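Local coordinates for protein PKS (Streptomyces albus, PDB 4OQJ) that probably catalyses, through its ketosynthase domain, decarboxylative condensation of acyl chains during assembly of the antibiotic oxazolomycin by an "AT-less" type I polyketide synthase, at residues G612-V617 with A674-D679; P546-V551 with V649-A654. One frame throughout, in Å; residues are numbered along the deposited sequence.

Interaction 1 of 2, residues G612-V617 with A674-D679; sequences GSTAPV and AGDTVD
Asp676 turns its carboxylate onto the hydroxyl of Ser613 and the backbone N-H of Thr614, and both of its oxygens are used. OD2 takes the hydroxyl of Ser613, with OG to OD2 at 2.6 Å, while OD1 receives the backbone N-H of Thr614 at 3.0 Å from N in a nearly straight bond (165°). Both bonds arrive on the syn side of their oxygen, so the pair of donors straddles the mouth of the carboxylate. CG lies anti to the backbone N of Asp676 (chi1 -166°), which carries the group off its own chain and across to the 612-617 loop. OD1 has further donors: a water at 2.7 Å, and, weakly, the backbone N of Thr677.

Ser613 OG does double duty. Besides giving its proton to Asp676, it accepts the backbone N-H of Ala615 at 3.3 Å from N, closing an ST turn. Beside this group, Thr677 OG1 donates to Gly612 O over 2.5 Å, a very short bond whose exact length is doubtful, and stands 3.1 Å from Thr614 OG1 where the two threonine side chains cross at about a right angle. The same water also reaches Thr614 OG1.

Gly612, at positive phi, is the C-prime residue of the Schellman motif that ends helix 594-610, and Gly675 plays the matching part after helix 660-673. Asp679 then caps the N-terminus of helix 680-684 through OD1, bonded to Val682 N.

The chemistry is thus that of one buried carboxylate tying two helix-ending loops together. The donors found around it within the contact, hydroxyl, amides and water, are consistent with an ionised aspartate.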
ATOM      1  N   GLY A 612     -13.229 -37.928  -8.966  1.00 19.30           N
ATOM      2  CA  GLY A 612     -13.074 -37.045 -10.104  1.00 21.74           C
ATOM      3  C   GLY A 612     -12.615 -37.676 -11.400  1.00 24.05           C
ATOM      4  O   GLY A 612     -12.481 -36.984 -12.411  1.00 27.31           O
ATOM      5  N   SER A 613     -12.374 -38.981 -11.397  1.00 22.46           N
ATOM      6  CA  SER A 613     -11.905 -39.641 -12.609  1.00 18.68           C
ATOM      7  C   SER A 613     -12.905 -39.458 -13.731  1.00 20.18           C
ATOM      8  O   SER A 613     -14.117 -39.551 -13.510  1.00 20.46           O
ATOM      9  CB  SER A 613     -11.684 -41.134 -12.386  1.00 19.15           C
ATOM     10  OG  SER A 613     -11.371 -41.766 -13.619  1.00 19.89           O
ATOM     11  N   THR A 614     -12.396 -39.221 -14.935  1.00 23.14           N
ATOM     12  CA  THR A 614     -13.253 -39.109 -16.108  1.00 24.80           C
ATOM     13  C   THR A 614     -12.832 -40.131 -17.165  1.00 30.75           C
ATOM     14  O   THR A 614     -13.277 -40.071 -18.310  1.00 31.55           O
ATOM     15  CB  THR A 614     -13.234 -37.668 -16.685  1.00 30.69           C
ATOM     16  OG1 THR A 614     -11.889 -37.244 -16.948  1.00 28.64           O
ATOM     17  CG2 THR A 614     -13.871 -36.702 -15.697  1.00 35.19           C
ATOM     18  N   ALA A 615     -11.993 -41.085 -16.757  1.00 26.71           N
ATOM     19  CA  ALA A 615     -11.606 -42.206 -17.613  1.00 27.49           C
ATOM     20  C   ALA A 615     -12.817 -43.067 -17.984  1.00 28.38           C
ATOM     21  O   ALA A 615     -13.563 -43.486 -17.106  1.00 26.90           O
ATOM     22  CB  ALA A 615     -10.573 -43.058 -16.919  1.00 25.40           C
ATOM     23  N   PRO A 616     -13.011 -43.347 -19.284  1.00 29.12           N
ATOM     24  CA  PRO A 616     -14.105 -44.250 -19.663  1.00 28.17           C
ATOM     25  C   PRO A 616     -13.976 -45.641 -19.057  1.00 25.91           C
ATOM     26  O   PRO A 616     -12.866 -46.164 -18.907  1.00 24.87           O
ATOM     27  CB  PRO A 616     -13.993 -44.328 -21.193  1.00 31.62           C
ATOM     28  CG  PRO A 616     -13.247 -43.120 -21.593  1.00 34.86           C
ATOM     29  CD  PRO A 616     -12.320 -42.787 -20.460  1.00 32.72           C
ATOM     30  N   VAL A 617     -15.120 -46.213 -18.702  1.00 24.32           N
ATOM     31  CA  VAL A 617     -15.207 -47.597 -18.291  1.00 25.84           C
ATOM     32  C   VAL A 617     -15.532 -48.428 -19.519  1.00 28.63           C
ATOM     33  O   VAL A 617     -16.548 -48.195 -20.175  1.00 32.09           O
ATOM     34  CB  VAL A 617     -16.285 -47.815 -17.206  1.00 30.60           C
ATOM     35  CG1 VAL A 617     -16.424 -49.294 -16.861  1.00 31.59           C
ATOM     36  CG2 VAL A 617     -15.954 -47.009 -15.954  1.00 34.28           C
ATOM     37  N   ALA A 674      -1.213 -40.504 -16.287  1.00 25.17           N
ATOM     38  CA  ALA A 674      -1.546 -40.570 -17.705  1.00 31.72           C
ATOM     39  C   ALA A 674      -2.511 -39.459 -18.120  1.00 32.75           C
ATOM     40  O   ALA A 674      -2.951 -39.405 -19.272  1.00 33.56           O
ATOM     41  CB  ALA A 674      -2.141 -41.938 -18.034  1.00 33.51           C
ATOM     42  N   GLY A 675      -2.854 -38.585 -17.178  1.00 28.42           N
ATOM     43  CA  GLY A 675      -3.638 -37.395 -17.484  1.00 26.26           C
ATOM     44  C   GLY A 675      -5.088 -37.403 -17.028  1.00 23.16           C
ATOM     45  O   GLY A 675      -5.836 -36.472 -17.308  1.00 21.19           O
ATOM     46  N   ASP A 676      -5.502 -38.446 -16.324  1.00 20.12           N
ATOM     47  CA  ASP A 676      -6.860 -38.495 -15.814  1.00 19.24           C
ATOM     48  C   ASP A 676      -7.049 -37.388 -14.779  1.00 22.20           C
ATOM     49  O   ASP A 676      -6.095 -36.909 -14.177  1.00 20.18           O
ATOM     50  CB  ASP A 676      -7.163 -39.858 -15.193  1.00 20.26           C
ATOM     51  CG  ASP A 676      -8.648 -40.082 -14.945  1.00 24.78           C
ATOM     52  OD1 ASP A 676      -9.475 -39.341 -15.513  1.00 24.87           O
ATOM     53  OD2 ASP A 676      -8.989 -41.024 -14.187  1.00 25.18           O
ATOM     54  N   THR A 677      -8.294 -36.996 -14.570  1.00 23.23           N
ATOM     55  CA  THR A 677      -8.617 -35.983 -13.582  1.00 24.26           C
ATOM     56  C   THR A 677      -8.773 -36.622 -12.198  1.00 27.32           C
ATOM     57  O   THR A 677      -9.371 -37.693 -12.060  1.00 29.49           O
ATOM     58  CB  THR A 677      -9.911 -35.268 -13.982  1.00 27.54           C
ATOM     59  OG1 THR A 677     -10.939 -36.243 -14.228  1.00 32.08           O
ATOM     60  CG2 THR A 677      -9.706 -34.490 -15.263  1.00 28.18           C
ATOM     61  N   VAL A 678      -8.228 -35.974 -11.178  1.00 23.92           N
ATOM     62  CA  VAL A 678      -8.482 -36.361  -9.794  1.00 20.24           C
ATOM     63  C   VAL A 678      -8.767 -35.107  -8.985  1.00 18.49           C
ATOM     64  O   VAL A 678      -8.060 -34.116  -9.096  1.00 19.35           O
ATOM     65  CB  VAL A 678      -7.300 -37.113  -9.153  1.00 22.38           C
ATOM     66  CG1 VAL A 678      -7.591 -37.415  -7.682  1.00 22.64           C
ATOM     67  CG2 VAL A 678      -7.000 -38.387  -9.901  1.00 22.42           C
ATOM     68  N   ASP A 679      -9.808 -35.153  -8.174  1.00 17.69           N
ATOM     69  CA  ASP A 679     -10.085 -34.058  -7.276  1.00 17.70           C
ATOM     70  C   ASP A 679      -9.462 -34.414  -5.944  1.00 17.14           C
ATOM     71  O   ASP A 679     -10.055 -35.125  -5.140  1.00 17.75           O
ATOM     72  CB  ASP A 679     -11.584 -33.806  -7.141  1.00 23.77           C
ATOM     73  CG  ASP A 679     -11.884 -32.545  -6.349  1.00 31.00           C
ATOM     74  OD1 ASP A 679     -11.033 -32.139  -5.521  1.00 28.34           O
ATOM     75  OD2 ASP A 679     -12.966 -31.961  -6.556  1.00 32.07           O
TER
HETATM   76  O   HOH W   1      -9.511 -38.888 -18.186  1.00 41.20           O

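Interaction 2 of 2, residues P546-V551 with V649-A654; sequences PVVELV and VALLPA
Leu651 pushes its isobutyl end into the hollow beside Val548 and Leu550. CD2 comes up to Val548 CB at 3.8 Å, almost equally far from both of that valine's methyls, and CD1 lies 4.0 Å from Leu550 CB. With CG beside its own backbone N (chi1 -71°), the fork straddles the chain between the two residues, and its CG also sits 3.6 Å from Glu549 O. The side chains of Val548 and Leu651 cross obliquely.

At the opposite end the fit is looser: Val649 CG2 meets Pro546 CB at 4.4 Å. Past the strands, Val551 CG2 and Leu652 CD1 barely touch.

Three backbone bonds set this register. Val649 N gives to Val547 O, and Glu549 N to Val649 O, each at 2.8 Å; Leu651 N reaches Glu549 O at 3.2 Å, longer and more bent (145°), as the chain 649-654 leaves the sheet. The bridges Val548 with Val649 and Glu549 with Ala650 are parallel.

On the Val548 and Val649 face, helix 660-673 supplies the cover, with Leu671 against Val548 and Leu667 against Val649. Helix 594-610 presses Gln601 on Leu550, Leu651 and Leu652, and the Gln601 side chain also accepts the N-H of Val551 at OE1.

Strand 547-549 is the middle member of a small three-stranded parallel sheet. Parallel neighbours that are far apart in sequence, with helices in the intervening chain, are typical of an alpha/beta fold, a parallel sheet packed against helices.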
ATOM      1  N   PRO A 546      -6.087 -42.850 -20.597  1.00 72.36           N
ATOM      2  CA  PRO A 546      -6.392 -44.275 -20.485  1.00 64.42           C
ATOM      3  C   PRO A 546      -7.866 -44.546 -20.219  1.00 44.54           C
ATOM      4  O   PRO A 546      -8.624 -43.626 -19.899  1.00 35.77           O
ATOM      5  CB  PRO A 546      -5.540 -44.703 -19.293  1.00 70.00           C
ATOM      6  CG  PRO A 546      -5.461 -43.450 -18.425  1.00 68.65           C
ATOM      7  CD  PRO A 546      -5.906 -42.259 -19.262  1.00 70.38           C
ATOM      8  N   VAL A 547      -8.257 -45.803 -20.367  1.00 40.86           N
ATOM      9  CA  VAL A 547      -9.594 -46.247 -20.005  1.00 37.94           C
ATOM     10  C   VAL A 547      -9.441 -47.258 -18.877  1.00 32.84           C
ATOM     11  O   VAL A 547      -8.374 -47.860 -18.742  1.00 32.42           O
ATOM     12  CB  VAL A 547     -10.348 -46.873 -21.210  1.00 43.12           C
ATOM     13  CG1 VAL A 547     -10.405 -45.889 -22.360  1.00 46.28           C
ATOM     14  CG2 VAL A 547      -9.692 -48.170 -21.672  1.00 36.98           C
ATOM     15  N   VAL A 548     -10.477 -47.423 -18.053  1.00 27.16           N
ATOM     16  CA  VAL A 548     -10.482 -48.511 -17.084  1.00 25.26           C
ATOM     17  C   VAL A 548     -11.293 -49.644 -17.669  1.00 29.74           C
ATOM     18  O   VAL A 548     -12.357 -49.426 -18.242  1.00 34.22           O
ATOM     19  CB  VAL A 548     -11.042 -48.099 -15.700  1.00 23.88           C
ATOM     20  CG1 VAL A 548     -10.150 -47.030 -15.059  1.00 23.08           C
ATOM     21  CG2 VAL A 548     -12.470 -47.619 -15.788  1.00 24.60           C
ATOM     22  N   GLU A 549     -10.766 -50.854 -17.536  1.00 32.59           N
ATOM     23  CA  GLU A 549     -11.382 -52.028 -18.132  1.00 37.12           C
ATOM     24  C   GLU A 549     -12.009 -52.905 -17.078  1.00 30.59           C
ATOM     25  O   GLU A 549     -11.348 -53.337 -16.134  1.00 30.97           O
ATOM     26  CB  GLU A 549     -10.356 -52.830 -18.921  1.00 49.34           C
ATOM     27  CG  GLU A 549      -9.726 -52.041 -20.045  1.00 65.92           C
ATOM     28  CD  GLU A 549      -9.275 -52.916 -21.195  1.00 82.99           C
ATOM     29  OE1 GLU A 549      -9.254 -54.158 -21.033  1.00 93.25           O
ATOM     30  OE2 GLU A 549      -8.946 -52.361 -22.265  1.00 84.27           O
ATOM     31  N   LEU A 550     -13.299 -53.150 -17.240  1.00 30.57           N
ATOM     32  CA  LEU A 550     -14.006 -54.078 -16.382  1.00 31.58           C
ATOM     33  C   LEU A 550     -13.971 -55.433 -17.060  1.00 36.71           C
ATOM     34  O   LEU A 550     -14.658 -55.660 -18.062  1.00 35.60           O
ATOM     35  CB  LEU A 550     -15.439 -53.610 -16.134  1.00 30.78           C
ATOM     36  CG  LEU A 550     -16.232 -54.435 -15.121  1.00 33.16           C
ATOM     37  CD1 LEU A 550     -17.195 -53.537 -14.379  1.00 31.92           C
ATOM     38  CD2 LEU A 550     -16.982 -55.559 -15.822  1.00 38.64           C
ATOM     39  N   VAL A 551     -13.146 -56.323 -16.518  1.00 38.12           N
ATOM     40  CA  VAL A 551     -12.869 -57.599 -17.171  1.00 48.33           C
ATOM     41  C   VAL A 551     -13.698 -58.720 -16.599  1.00 53.17           C
ATOM     42  O   VAL A 551     -14.310 -58.579 -15.544  1.00 42.08           O
ATOM     43  CB  VAL A 551     -11.382 -58.003 -17.042  1.00 51.27           C
ATOM     44  CG1 VAL A 551     -10.500 -57.042 -17.817  1.00 54.05           C
ATOM     45  CG2 VAL A 551     -10.955 -58.068 -15.567  1.00 51.42           C
ATOM     46  N   VAL A 649      -6.600 -49.978 -18.351  1.00 36.52           N
ATOM     47  CA  VAL A 649      -6.143 -50.269 -16.995  1.00 33.68           C
ATOM     48  C   VAL A 649      -7.177 -51.137 -16.277  1.00 29.77           C
ATOM     49  O   VAL A 649      -8.336 -50.751 -16.166  1.00 31.57           O
ATOM     50  CB  VAL A 649      -5.897 -48.960 -16.218  1.00 38.26           C
ATOM     51  CG1 VAL A 649      -5.613 -49.236 -14.758  1.00 44.28           C
ATOM     52  CG2 VAL A 649      -4.742 -48.215 -16.841  1.00 42.68           C
ATOM     53  N   ALA A 650      -6.766 -52.313 -15.805  1.00 27.63           N
ATOM     54  CA  ALA A 650      -7.711 -53.263 -15.217  1.00 26.60           C
ATOM     55  C   ALA A 650      -8.199 -52.795 -13.850  1.00 24.90           C
ATOM     56  O   ALA A 650      -7.449 -52.195 -13.089  1.00 24.09           O
ATOM     57  CB  ALA A 650      -7.075 -54.647 -15.104  1.00 29.59           C
ATOM     58  N   LEU A 651      -9.466 -53.075 -13.560  1.00 27.39           N
ATOM     59  CA  LEU A 651     -10.082 -52.709 -12.288  1.00 25.83           C
ATOM     60  C   LEU A 651      -9.860 -53.774 -11.206  1.00 28.51           C
ATOM     61  O   LEU A 651     -10.253 -53.588 -10.049  1.00 29.63           O
ATOM     62  CB  LEU A 651     -11.576 -52.470 -12.493  1.00 24.47           C
ATOM     63  CG  LEU A 651     -11.911 -51.197 -13.281  1.00 24.07           C
ATOM     64  CD1 LEU A 651     -13.359 -51.209 -13.729  1.00 24.71           C
ATOM     65  CD2 LEU A 651     -11.628 -49.958 -12.446  1.00 23.31           C
ATOM     66  N   LEU A 652      -9.220 -54.875 -11.591  1.00 33.30           N
ATOM     67  CA  LEU A 652      -8.898 -55.967 -10.674  1.00 38.71           C
ATOM     68  C   LEU A 652      -7.402 -56.203 -10.584  1.00 39.85           C
ATOM     69  O   LEU A 652      -6.707 -56.126 -11.595  1.00 37.82           O
ATOM     70  CB  LEU A 652      -9.554 -57.261 -11.124  1.00 38.94           C
ATOM     71  CG  LEU A 652     -11.033 -57.454 -10.853  1.00 44.28           C
ATOM     72  CD1 LEU A 652     -11.396 -58.868 -11.206  1.00 42.27           C
ATOM     73  CD2 LEU A 652     -11.396 -57.146  -9.410  1.00 50.72           C
ATOM     74  N   PRO A 653      -6.899 -56.524  -9.380  1.00 37.09           N
ATOM     75  CA  PRO A 653      -5.476 -56.860  -9.299  1.00 37.46           C
ATOM     76  C   PRO A 653      -5.170 -58.123 -10.098  1.00 38.16           C
ATOM     77  O   PRO A 653      -6.016 -59.026 -10.180  1.00 37.68           O
ATOM     78  CB  PRO A 653      -5.242 -57.093  -7.799  1.00 41.47           C
ATOM     79  CG  PRO A 653      -6.460 -56.568  -7.111  1.00 41.83           C
ATOM     80  CD  PRO A 653      -7.573 -56.703  -8.084  1.00 38.92           C
ATOM     81  N   ALA A 654      -3.987 -58.180 -10.696  1.00 39.82           N
ATOM     82  CA  ALA A 654      -3.528 -59.411 -11.326  1.00 42.60           C
ATOM     83  C   ALA A 654      -3.212 -60.424 -10.234  1.00 37.61           C
ATOM     84  O   ALA A 654      -2.976 -60.048  -9.082  1.00 34.36           O
ATOM     85  CB  ALA A 654      -2.306 -59.151 -12.194  1.00 46.81           C
TER

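Interactions 1 and 2 are neighbours, their centres 13 Å apart, and strand 547-549 joins them. As the 612-617 loop leaves interaction 1 it enters the same parallel sheet: Pro616 O lies 2.8 Å from Val548 N, a probable hydrogen bond, and Val617 CG2 packs on Val548 CG2 at 3.5 Å. Val548 is therefore flanked by Val617 as well as by the 649-654 side. Helix 660-673 ties the two as well, since it covers Val548 and Val649 and ends just before Ala674. Along the sequence the contacts interleave, in the order 546-551, 612-617, 649-654, 674-679. The centre of interaction 1 lies about 29 Å, and that of interaction 2 about 39 Å, from the chain's centre; potassium-binding Ser292 and Lys294 belong to neither.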